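PDB 1VKO: inositol-3-phosphate synthase from Caenorhabditis elegans, which belongs to the myo-inositol-1-phosphate synthase family and binds nicotinamide-adenine-dinucleotide through a Rossmann-type domain. Local coordinates for residues A[250-255]-A[300-305]; A[347-352]-A[419-424]; A[45-50]-A[62-67]. All coordinates share one frame; numbering follows the deposited sequence. Where two conformers were deposited one is given.

Interaction 1 (A[250-255]-A[300-305]). With NAD (nicotinamide-adenine-dinucleotide), chain G.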
loop_
_atom_site.group_PDB
_atom_site.type_symbol
_atom_site.label_atom_id
_atom_site.label_comp_id
_atom_site.label_asym_id
_atom_site.label_seq_id
_atom_site.Cartn_x
_atom_site.Cartn_y
_atom_site.Cartn_z
ATOM N N ASN A 250 28.343 4.616 -13.825
ATOM C CA ASN A 250 27.532 5.595 -13.124
ATOM C C ASN A 250 27.006 6.666 -14.038
ATOM O O ASN A 250 27.633 7.048 -15.031
ATOM C CB ASN A 250 28.259 6.204 -11.934
ATOM C CG ASN A 250 28.481 5.185 -10.833
ATOM O OD1 ASN A 250 29.560 4.571 -10.754
ATOM N ND2 ASN A 250 27.419 4.903 -10.046
ATOM N N THR A 251 25.791 7.088 -13.721
ATOM C CA THR A 251 25.129 8.150 -14.396
ATOM C C THR A 251 26.058 9.341 -14.343
ATOM O O THR A 251 26.417 9.781 -13.255
ATOM C CB THR A 251 23.846 8.407 -13.599
ATOM O OG1 THR A 251 23.003 7.291 -13.809
ATOM C CG2 THR A 251 23.045 9.569 -14.179
ATOM N N GLU A 252 26.461 9.828 -15.511
ATOM C CA GLU A 252 27.152 11.128 -15.656
ATOM C C GLU A 252 26.102 12.240 -15.671
ATOM O O GLU A 252 24.928 11.973 -15.894
ATOM C CB GLU A 252 27.903 11.212 -17.005
ATOM C CG GLU A 252 28.906 10.089 -17.232
ATOM C CD GLU A 252 29.718 10.208 -18.515
ATOM O OE1 GLU A 252 29.190 10.496 -19.626
ATOM O OE2 GLU A 252 30.929 9.978 -18.402
ATOM N N ARG A 253 26.513 13.486 -15.448
ATOM C CA ARG A 253 25.648 14.625 -15.803
ATOM C C ARG A 253 25.602 14.803 -17.325
ATOM O O ARG A 253 26.345 14.161 -18.088
ATOM C CB ARG A 253 26.141 15.927 -15.154
ATOM C CG ARG A 253 27.547 16.327 -15.588
ATOM C CD ARG A 253 27.962 17.716 -15.191
ATOM N NE ARG A 253 29.345 18.027 -15.572
ATOM C CZ ARG A 253 29.733 18.595 -16.720
ATOM N NH1 ARG A 253 28.842 18.904 -17.677
ATOM N NH2 ARG A 253 31.032 18.833 -16.928
ATOM N N TYR A 254 24.693 15.664 -17.756
ATOM C CA TYR A 254 24.541 16.069 -19.133
ATOM C C TYR A 254 25.710 16.969 -19.520
ATOM O O TYR A 254 26.172 17.768 -18.737
ATOM C CB TYR A 254 23.246 16.876 -19.243
ATOM C CG TYR A 254 22.021 16.055 -19.585
ATOM C CD1 TYR A 254 21.718 14.896 -18.891
ATOM C CD2 TYR A 254 21.177 16.438 -20.624
ATOM C CE1 TYR A 254 20.631 14.139 -19.216
ATOM C CE2 TYR A 254 20.059 15.697 -20.938
ATOM C CZ TYR A 254 19.782 14.548 -20.213
ATOM O OH TYR A 254 18.670 13.772 -20.524
ATOM N N THR A 255 26.168 16.853 -20.743
ATOM C CA THR A 255 27.072 17.824 -21.341
ATOM C C THR A 255 26.225 19.000 -21.848
ATOM O O THR A 255 24.999 18.863 -21.928
ATOM C CB THR A 255 27.731 17.131 -22.559
ATOM O OG1 THR A 255 28.504 16.008 -22.115
ATOM C CG2 THR A 255 28.750 18.015 -23.224
ATOM N N SER A 300 22.351 4.451 -19.464
ATOM C CA SER A 300 22.202 5.473 -18.433
ATOM C C SER A 300 21.499 6.727 -18.986
ATOM O O SER A 300 21.275 6.846 -20.202
ATOM C CB SER A 300 23.555 5.845 -17.840
ATOM O OG SER A 300 24.149 4.735 -17.195
ATOM N N PRO A 301 21.084 7.611 -18.080
ATOM C CA PRO A 301 20.351 8.815 -18.442
ATOM C C PRO A 301 21.127 9.882 -19.214
ATOM O O PRO A 301 20.470 10.672 -19.883
ATOM C CB PRO A 301 19.957 9.403 -17.075
ATOM C CG PRO A 301 19.960 8.278 -16.189
ATOM C CD PRO A 301 21.170 7.459 -16.622
ATOM N N GLN A 302 22.472 9.934 -19.126
ATOM C CA GLN A 302 23.186 11.059 -19.749
ATOM C C GLN A 302 22.996 11.137 -21.249
ATOM O O GLN A 302 22.693 10.122 -21.898
ATOM C CB GLN A 302 24.653 11.113 -19.421
ATOM C CG GLN A 302 25.490 10.025 -20.114
ATOM C CD GLN A 302 25.720 8.865 -19.211
ATOM O OE1 GLN A 302 25.035 8.745 -18.194
ATOM N NE2 GLN A 302 26.682 8.006 -19.548
ATOM N N ASN A 303 23.189 12.351 -21.785
ATOM C CA ASN A 303 22.933 12.639 -23.201
ATOM C C ASN A 303 24.105 12.345 -24.147
ATOM O O ASN A 303 24.423 13.139 -25.034
ATOM C CB ASN A 303 22.362 14.047 -23.398
ATOM C CG ASN A 303 23.283 15.134 -22.911
ATOM O OD1 ASN A 303 23.879 15.020 -21.860
ATOM N ND2 ASN A 303 23.387 16.213 -23.680
ATOM N N THR A 304 24.704 11.159 -23.970
ATOM C CA THR A 304 25.850 10.760 -24.737
ATOM C C THR A 304 25.646 10.926 -26.248
ATOM O O THR A 304 26.527 11.447 -26.943
ATOM C CB THR A 304 26.236 9.302 -24.450
ATOM O OG1 THR A 304 26.490 9.097 -23.044
ATOM C CG2 THR A 304 27.579 9.022 -25.122
ATOM N N LEU A 305 24.484 10.500 -26.741
ATOM C CA LEU A 305 24.195 10.462 -28.172
ATOM C C LEU A 305 23.691 11.802 -28.716
ATOM O O LEU A 305 22.632 11.894 -29.338
ATOM C CB LEU A 305 23.232 9.296 -28.463
ATOM C CG LEU A 305 23.736 7.947 -27.881
ATOM C CD1 LEU A 305 22.693 6.845 -27.915
ATOM C CD2 LEU A 305 25.014 7.474 -28.579
HETATM P PA NAD G . 26.992 0.519 -9.919
HETATM O O1A NAD G . 27.589 1.580 -9.124
HETATM O O2A NAD G . 26.937 -0.706 -9.104
HETATM O O5B NAD G . 27.857 0.377 -11.241
HETATM C C5B NAD G . 28.637 1.443 -11.693
HETATM C C4B NAD G . 30.034 0.908 -11.945
HETATM O O4B NAD G . 30.628 1.684 -12.962
HETATM C C3B NAD G . 30.921 1.026 -10.738
HETATM O O3B NAD G . 31.744 -0.128 -10.796
HETATM C C2B NAD G . 31.826 2.196 -11.002
HETATM O O2B NAD G . 33.117 1.756 -10.583
HETATM C C1B NAD G . 31.825 2.260 -12.526
HETATM N N9A NAD G . 32.130 3.540 -13.214
HETATM C C8A NAD G . 31.801 4.819 -12.881
HETATM N N7A NAD G . 32.328 5.648 -13.811
HETATM C C5A NAD G . 32.997 4.946 -14.744
HETATM C C6A NAD G . 33.748 5.293 -15.881
HETATM N N6A NAD G . 33.984 6.562 -16.256
HETATM N N1A NAD G . 34.337 4.293 -16.610
HETATM C C2A NAD G . 34.226 2.989 -16.223
HETATM N N3A NAD G . 33.532 2.681 -15.098
HETATM C C4A NAD G . 32.908 3.624 -14.359
HETATM O O3 NAD G . 25.529 0.931 -10.484
HETATM P PN NAD G . 24.636 -0.146 -11.245
HETATM O O1N NAD G . 25.563 -1.160 -11.812
HETATM O O2N NAD G . 23.584 -0.575 -10.320
HETATM O O5D NAD G . 24.042 0.613 -12.550
HETATM C C5D NAD G . 24.882 1.386 -13.389
HETATM C C4D NAD G . 24.138 2.438 -14.233
HETATM O O4D NAD G . 23.008 1.868 -14.846
HETATM C C3D NAD G . 23.637 3.646 -13.433
HETATM O O3D NAD G . 23.844 4.803 -14.194
HETATM C C2D NAD G . 22.142 3.455 -13.414
HETATM O O2D NAD G . 21.375 4.648 -13.382
HETATM C C1D NAD G . 21.923 2.762 -14.731
HETATM N N1N NAD G . 20.597 2.161 -14.641
HETATM C C2N NAD G . 20.349 1.202 -13.710
HETATM C C3N NAD G . 19.081 0.671 -13.626
HETATM C C7N NAD G . 18.962 -0.606 -12.885
HETATM O O7N NAD G . 20.151 -1.055 -12.261
HETATM N N7N NAD G . 17.795 -1.262 -12.859
HETATM C C4N NAD G . 18.055 1.092 -14.495
HETATM C C5N NAD G . 18.324 2.079 -15.418
HETATM C C6N NAD G . 19.615 2.625 -15.482
HETATM O O HOH W 1 17.894 11.462 -19.388
#

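Interaction 2 (A[347-352]-A[419-424])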
loop_
_atom_site.group_PDB
_atom_site.type_symbol
_atom_site.label_atom_id
_atom_site.label_comp_id
_atom_site.label_asym_id
_atom_site.label_seq_id
_atom_site.Cartn_x
_atom_site.Cartn_y
_atom_site.Cartn_z
ATOM N N PRO A 347 -5.532 10.392 -16.445
ATOM C CA PRO A 347 -4.523 10.584 -15.397
ATOM C C PRO A 347 -4.447 12.060 -15.013
ATOM O O PRO A 347 -4.319 12.917 -15.886
ATOM C CB PRO A 347 -3.221 10.169 -16.074
ATOM C CG PRO A 347 -3.654 9.182 -17.149
ATOM C CD PRO A 347 -4.987 9.693 -17.625
ATOM N N GLU A 348 -4.559 12.350 -13.718
ATOM C CA GLU A 348 -4.595 13.728 -13.226
ATOM C C GLU A 348 -3.331 14.081 -12.423
ATOM O O GLU A 348 -2.919 15.255 -12.334
ATOM C CB GLU A 348 -5.818 13.917 -12.325
ATOM C CG GLU A 348 -7.151 13.713 -13.004
ATOM C CD GLU A 348 -7.591 14.915 -13.818
ATOM O OE1 GLU A 348 -6.750 15.591 -14.450
ATOM O OE2 GLU A 348 -8.794 15.179 -13.823
ATOM N N SER A 349 -2.749 13.040 -11.842
ATOM C CA SER A 349 -1.694 13.147 -10.876
ATOM C C SER A 349 -0.900 11.839 -10.933
ATOM O O SER A 349 -1.471 10.750 -10.795
ATOM C CB SER A 349 -2.311 13.357 -9.483
ATOM O OG SER A 349 -1.412 14.018 -8.607
ATOM N N ILE A 350 0.405 11.934 -11.178
ATOM C CA ILE A 350 1.290 10.758 -11.099
ATOM C C ILE A 350 2.456 11.077 -10.156
ATOM O O ILE A 350 3.265 11.940 -10.448
ATOM C CB ILE A 350 1.824 10.290 -12.505
ATOM C CG1 ILE A 350 0.684 9.954 -13.489
ATOM C CG2 ILE A 350 2.720 9.047 -12.361
ATOM C CD1 ILE A 350 1.179 9.507 -14.852
ATOM N N VAL A 351 2.528 10.401 -9.016
ATOM C CA VAL A 351 3.654 10.619 -8.103
ATOM C C VAL A 351 4.431 9.321 -7.906
ATOM O O VAL A 351 3.843 8.293 -7.517
ATOM C CB VAL A 351 3.231 11.243 -6.751
ATOM C CG1 VAL A 351 4.490 11.454 -5.843
ATOM C CG2 VAL A 351 2.443 12.545 -6.982
ATOM N N SER A 352 5.740 9.396 -8.180
ATOM C CA SER A 352 6.669 8.226 -8.177
ATOM C C SER A 352 7.885 8.396 -7.260
ATOM O O SER A 352 8.892 9.001 -7.657
ATOM C CB SER A 352 7.173 7.900 -9.593
ATOM O OG SER A 352 6.097 7.544 -10.429
ATOM N N GLU A 419 1.678 6.740 -6.623
ATOM C CA GLU A 419 0.243 7.031 -6.557
ATOM C C GLU A 419 -0.258 7.520 -7.925
ATOM O O GLU A 419 0.233 8.524 -8.446
ATOM C CB GLU A 419 -0.035 8.052 -5.461
ATOM C CG GLU A 419 -1.491 8.109 -5.063
ATOM C CD GLU A 419 -1.831 9.360 -4.287
ATOM O OE1 GLU A 419 -1.765 10.453 -4.889
ATOM O OE2 GLU A 419 -2.186 9.247 -3.086
ATOM N N TYR A 420 -1.221 6.809 -8.508
ATOM C CA TYR A 420 -1.932 7.311 -9.710
ATOM C C TYR A 420 -3.364 7.745 -9.366
ATOM O O TYR A 420 -4.138 6.968 -8.791
ATOM C CB TYR A 420 -1.984 6.253 -10.814
ATOM C CG TYR A 420 -0.624 5.799 -11.369
ATOM C CD1 TYR A 420 0.279 5.038 -10.590
ATOM C CD2 TYR A 420 -0.272 6.092 -12.702
ATOM C CE1 TYR A 420 1.551 4.613 -11.142
ATOM C CE2 TYR A 420 0.987 5.678 -13.255
ATOM C CZ TYR A 420 1.873 4.944 -12.477
ATOM O OH TYR A 420 3.048 4.558 -13.051
ATOM N N ILE A 421 -3.704 8.988 -9.719
ATOM C CA ILE A 421 -5.063 9.517 -9.558
ATOM C C ILE A 421 -5.637 9.902 -10.919
ATOM O O ILE A 421 -5.080 10.752 -11.630
ATOM C CB ILE A 421 -5.104 10.750 -8.641
ATOM C CG1 ILE A 421 -4.471 10.436 -7.280
ATOM C CG2 ILE A 421 -6.553 11.241 -8.528
ATOM C CD1 ILE A 421 -4.145 11.664 -6.432
ATOM N N CYS A 422 -6.768 9.295 -11.252
ATOM C CA CYS A 422 -7.395 9.506 -12.538
ATOM C C CYS A 422 -8.744 10.074 -12.299
ATOM O O CYS A 422 -9.353 9.812 -11.271
ATOM C CB CYS A 422 -7.550 8.180 -13.296
ATOM S SG CYS A 422 -5.961 7.500 -13.762
ATOM N N SER A 423 -9.206 10.857 -13.262
ATOM C CA SER A 423 -10.620 11.219 -13.350
ATOM C C SER A 423 -11.314 10.262 -14.344
ATOM O O SER A 423 -10.804 9.952 -15.434
ATOM C CB SER A 423 -10.793 12.697 -13.723
ATOM O OG SER A 423 -9.894 13.052 -14.762
ATOM N N ILE A 424 -12.461 9.753 -13.912
ATOM C CA ILE A 424 -13.243 8.758 -14.657
ATOM C C ILE A 424 -14.638 9.357 -14.954
ATOM O O ILE A 424 -14.807 10.569 -14.887
ATOM C CB ILE A 424 -13.287 7.402 -13.837
ATOM C CG1 ILE A 424 -13.912 7.593 -12.441
ATOM C CG2 ILE A 424 -11.825 6.775 -13.683
ATOM C CD1 ILE A 424 -14.337 6.292 -11.729
HETATM O O HOH W 2 -1.036 10.868 -7.637
#

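Interaction 3 (A[45-50]-A[62-67])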
loop_
_atom_site.group_PDB
_atom_site.type_symbol
_atom_site.label_atom_id
_atom_site.label_comp_id
_atom_site.label_asym_id
_atom_site.label_seq_id
_atom_site.Cartn_x
_atom_site.Cartn_y
_atom_site.Cartn_z
ATOM N N TYR A 45 3.679 -3.776 -46.549
ATOM C CA TYR A 45 3.381 -2.912 -45.385
ATOM C C TYR A 45 2.141 -2.000 -45.563
ATOM O O TYR A 45 2.072 -1.184 -46.486
ATOM C CB TYR A 45 4.639 -2.109 -44.997
ATOM C CG TYR A 45 4.463 -1.094 -43.870
ATOM C CD1 TYR A 45 4.111 -1.508 -42.577
ATOM C CD2 TYR A 45 4.662 0.276 -44.096
ATOM C CE1 TYR A 45 3.943 -0.589 -41.540
ATOM C CE2 TYR A 45 4.505 1.219 -43.052
ATOM C CZ TYR A 45 4.150 0.764 -41.780
ATOM O OH TYR A 45 3.999 1.638 -40.743
ATOM N N ARG A 46 1.160 -2.141 -44.677
ATOM C CA ARG A 46 -0.063 -1.345 -44.770
ATOM C C ARG A 46 0.058 -0.025 -44.036
ATOM O O ARG A 46 0.120 -0.005 -42.818
ATOM C CB ARG A 46 -1.257 -2.109 -44.190
ATOM C CG ARG A 46 -1.589 -3.459 -44.830
ATOM C CD ARG A 46 -3.012 -3.864 -44.512
ATOM N NE ARG A 46 -3.295 -5.289 -44.586
ATOM C CZ ARG A 46 -3.372 -6.107 -43.533
ATOM N NH1 ARG A 46 -3.144 -5.670 -42.290
ATOM N NH2 ARG A 46 -3.654 -7.386 -43.734
ATOM N N LYS A 47 0.062 1.082 -44.771
ATOM C CA LYS A 47 0.242 2.416 -44.162
ATOM C C LYS A 47 -0.822 3.378 -44.633
ATOM O O LYS A 47 -1.119 3.444 -45.821
ATOM C CB LYS A 47 1.632 2.995 -44.469
ATOM C CG LYS A 47 1.834 4.404 -43.944
ATOM C CD LYS A 47 3.259 4.896 -44.062
ATOM C CE LYS A 47 3.320 6.435 -44.128
ATOM N NZ LYS A 47 2.715 7.182 -42.972
ATOM N N ASN A 48 -1.409 4.103 -43.696
ATOM C CA ASN A 48 -2.345 5.150 -44.030
ATOM C C ASN A 48 -1.622 6.445 -44.383
ATOM O O ASN A 48 -0.622 6.776 -43.779
ATOM C CB ASN A 48 -3.302 5.392 -42.862
ATOM C CG ASN A 48 -4.352 4.330 -42.746
ATOM O OD1 ASN A 48 -4.789 3.768 -43.756
ATOM N ND2 ASN A 48 -4.784 4.047 -41.509
ATOM N N HIS A 49 -2.131 7.162 -45.373
ATOM C CA HIS A 49 -1.588 8.450 -45.731
ATOM C C HIS A 49 -2.706 9.479 -45.600
ATOM O O HIS A 49 -3.859 9.176 -45.888
ATOM C CB HIS A 49 -1.058 8.402 -47.163
ATOM C CG HIS A 49 0.139 7.515 -47.335
ATOM N ND1 HIS A 49 1.417 8.013 -47.478
ATOM C CD2 HIS A 49 0.252 6.166 -47.374
ATOM C CE1 HIS A 49 2.265 7.006 -47.615
ATOM N NE2 HIS A 49 1.582 5.876 -47.568
ATOM N N PHE A 50 -2.372 10.687 -45.163
ATOM C CA PHE A 50 -3.400 11.635 -44.735
ATOM C C PHE A 50 -3.424 12.909 -45.563
ATOM O O PHE A 50 -2.420 13.304 -46.155
ATOM C CB PHE A 50 -3.231 11.976 -43.228
ATOM C CG PHE A 50 -3.120 10.765 -42.354
ATOM C CD1 PHE A 50 -1.877 10.198 -42.080
ATOM C CD2 PHE A 50 -4.262 10.164 -41.831
ATOM C CE1 PHE A 50 -1.776 9.036 -41.295
ATOM C CE2 PHE A 50 -4.172 9.009 -41.027
ATOM C CZ PHE A 50 -2.921 8.443 -40.767
ATOM N N LYS A 62 -2.411 2.738 -48.326
ATOM C CA LYS A 62 -1.522 2.323 -49.411
ATOM C C LYS A 62 -0.656 1.134 -48.972
ATOM O O LYS A 62 -0.578 0.824 -47.792
ATOM C CB LYS A 62 -0.660 3.528 -49.885
ATOM C CG LYS A 62 -1.483 4.821 -50.215
ATOM C CD LYS A 62 -0.653 5.985 -50.783
ATOM C CE LYS A 62 -1.566 7.134 -51.276
ATOM N NZ LYS A 62 -0.885 8.418 -51.666
ATOM N N GLU A 63 -0.008 0.456 -49.919
ATOM C CA GLU A 63 0.846 -0.690 -49.582
ATOM C C GLU A 63 2.282 -0.471 -50.012
ATOM O O GLU A 63 2.526 0.098 -51.069
ATOM C CB GLU A 63 0.342 -1.993 -50.203
ATOM C CG GLU A 63 -1.168 -2.130 -50.341
ATOM C CD GLU A 63 -1.606 -3.582 -50.409
ATOM O OE1 GLU A 63 -1.742 -4.191 -49.320
ATOM O OE2 GLU A 63 -1.808 -4.114 -51.530
ATOM N N HIS A 64 3.224 -0.960 -49.199
ATOM C CA HIS A 64 4.667 -0.755 -49.427
ATOM C C HIS A 64 5.454 -2.076 -49.334
ATOM O O HIS A 64 5.689 -2.611 -48.246
ATOM C CB HIS A 64 5.226 0.271 -48.427
ATOM C CG HIS A 64 4.562 1.615 -48.487
ATOM N ND1 HIS A 64 3.310 1.853 -47.964
ATOM C CD2 HIS A 64 4.989 2.796 -48.987
ATOM C CE1 HIS A 64 2.987 3.122 -48.149
ATOM N NE2 HIS A 64 3.989 3.716 -48.770
ATOM N N ASP A 65 5.863 -2.617 -50.473
ATOM C CA ASP A 65 6.513 -3.915 -50.438
ATOM C C ASP A 65 7.933 -3.765 -49.925
ATOM O O ASP A 65 8.743 -3.056 -50.513
ATOM C CB ASP A 65 6.467 -4.587 -51.812
ATOM C CG ASP A 65 5.039 -4.876 -52.268
ATOM O OD1 ASP A 65 4.104 -4.488 -51.537
ATOM O OD2 ASP A 65 4.751 -5.470 -53.338
ATOM N N TYR A 66 8.219 -4.392 -48.793
ATOM C CA TYR A 66 9.577 -4.426 -48.274
ATOM C C TYR A 66 10.206 -5.743 -48.706
ATOM O O TYR A 66 9.527 -6.758 -48.731
ATOM C CB TYR A 66 9.566 -4.314 -46.742
ATOM C CG TYR A 66 9.563 -2.901 -46.197
ATOM C CD1 TYR A 66 8.372 -2.236 -45.942
ATOM C CD2 TYR A 66 10.753 -2.227 -45.936
ATOM C CE1 TYR A 66 8.358 -0.928 -45.439
ATOM C CE2 TYR A 66 10.748 -0.912 -45.426
ATOM C CZ TYR A 66 9.544 -0.277 -45.182
ATOM O OH TYR A 66 9.513 1.014 -44.675
ATOM N N SER A 67 11.484 -5.742 -49.070
ATOM C CA SER A 67 12.167 -6.999 -49.327
ATOM C C SER A 67 13.284 -7.139 -48.316
ATOM O O SER A 67 14.242 -6.395 -48.374
ATOM C CB SER A 67 12.704 -7.056 -50.762
ATOM O OG SER A 67 13.176 -8.360 -51.061
#

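Interaction 1 (A[250-255]-A[300-305])
Atom O3D of the NAD is gripped from both segments: Thr251 OG1 hydrogen-bonds to it at 2.7 Å and Ser300 OG at 3.0 Å. Thr251 and Pro301 cross at about a right angle, with Thr251 OG1 3.4 Å from Pro301 CD and CG2 close to the same ring. Next along the chain, Gln302 lies obliquely across Glu252. Its chain folds at chi2 (-97°) and brings OE1 to 3.2 Å from Glu252 N, a bond whose donor stands well above the amide's carbonyl plane and not on a lone pair. Glu252 OE1 is hydrogen-bonded to Ser280 and Ser282. At the far end the amide of Asn303 is stacked on the Tyr254 ring, their planes 17° apart, and Asn303 CB makes a CH-pi contact over the same face. From there OD1 accepts Thr255 N at 3.1 Å along an in-plane lone pair, so one amide group serves both backbone and ring. A water joins Tyr254 OH to Pro301 O. The touching parts, 250-255 and 300-303, run nearly in the same direction, 7° apart, following the adjacent parallel strands 242-247 and 295-298 of the Rossmann-like sheet. Helix 367-378 packs on Thr251, Tyr254 and Pro301, while helix 281-291 meets Glu252 and Gln302, and Trp247 of strand 242-247 touches Glu252, Ser300 and Gln302.

Interaction 2 (A[347-352]-A[419-424])
This is an antiparallel pairing of neighbouring strands, 346-356 and 413-423, in the mixed four-stranded sheet, interrupted by a beta bulge. The short strand axes approach to 4.4 Å with their directions 164° apart. Ser349 with Ile421 and Val351 with Glu419 are hydrogen-bonded pairs, and Ile350 with Tyr420 is a non-hydrogen-bonded one. The register slips by one residue between Ser349 and Pro347, which faces Cys422. At the slip Ile421 O accepts two amides, Glu348 N at 2.7 Å and Ser349 N at 3.3 Å. The CB of the extra residue, Glu348, is directed toward the partner strand, and a bend at chi2 (-80°) carries the carboxylate to Ser423. There Ser423 OG donates to Glu348 OE2 at 2.6 Å from above the carboxylate plane; Lys346 O is a further partner of the same hydroxyl, and the Lys346 amine forms a salt bridge with OE1.

On the face bearing Ile350 and Tyr420, Ile350 CG2 lies over one ring face in a CH-pi contact, 4.3 Å from the Tyr420 ring centroid. Phe336 of helix 329-342 meets the same ring edge-to-face, and that helix also packs on Ile350 and Cys422. On the other face Ser349 CB touches Ile421 CB at 3.9 Å, and a water bridges Glu419 O and OE1. A second subunit covers this side, its Arg415 pairing with Glu419 OE2. The strand pair thus lies between helix and second subunit, and Glu348 and Ser349 opposite the single Ile421 define a classic beta bulge.

Interaction 3 (A[45-50]-A[62-67])
Tyr45 and His64 are joined by backbone bonds in a long antiparallel beta hairpin, strands 38-53 and 56-71; the axes of segments 45-50 and 62-67 run 143° apart. Tyr45 N bonds to His64 O at 2.9 Å and His64 N to Tyr45 O at 3.0 Å, and Lys47 and Lys62 exchange another pair, with Lys62 N 2.9 Å from Lys47 O. Arg46 and Glu63 form the non-hydrogen-bonded pair between them, and Glu63 CA makes a CA-H...O contact with Tyr45 O.

Among the apolar contacts, Tyr45 and Tyr66 lie side by side, with Tyr45 CB at the edge of the Tyr66 ring, 3.9 Å from its CD1. The hydroxyl of Tyr66 is bound by Thr527 of the third subunit; Leu529 of that subunit packs on His64, and its Lys533 forms a salt bridge with Asp65. The hairpin is therefore part of a subunit interface. The Arg46 guanidinium forms a salt bridge with Asp518 of its own chain, and its backbone N bonds to Asp518 of the third subunit.

Among the aromatic contacts, the His49 ring meets that of His64 rim to rim, planes 23° and centroids 5.2 Å apart. Lys47 CE and Lys62 CD flank the His49 ring on opposite faces. Lys62, extended beyond CG (chi2 -176°), crosses the imidazole at about a right angle; its CD lies 3.9 Å from the ring centroid in a CH-pi contact, 3.5 Å from His49 CD2.

The three contacts are separate in space and follow one another along the chain in the order 3, 1, 2. Interaction 1 is the one that touches NAD; the side chain of its Pro301 also comes within about 6 Å of the bound pyrophosphate. Interaction 2, whose centre is about 29 Å from that of interaction 1, approaches the same pyrophosphate from the mixed sheet, with the Tyr420 side chain about 9 Å away. Interaction 3 is remote from both, its centre about 37 Å from that of interaction 1 and about 38 Å from that of interaction 2. Interactions 2 and 3 are each covered partly by other subunits, whereas no other protein chain touches interaction 1.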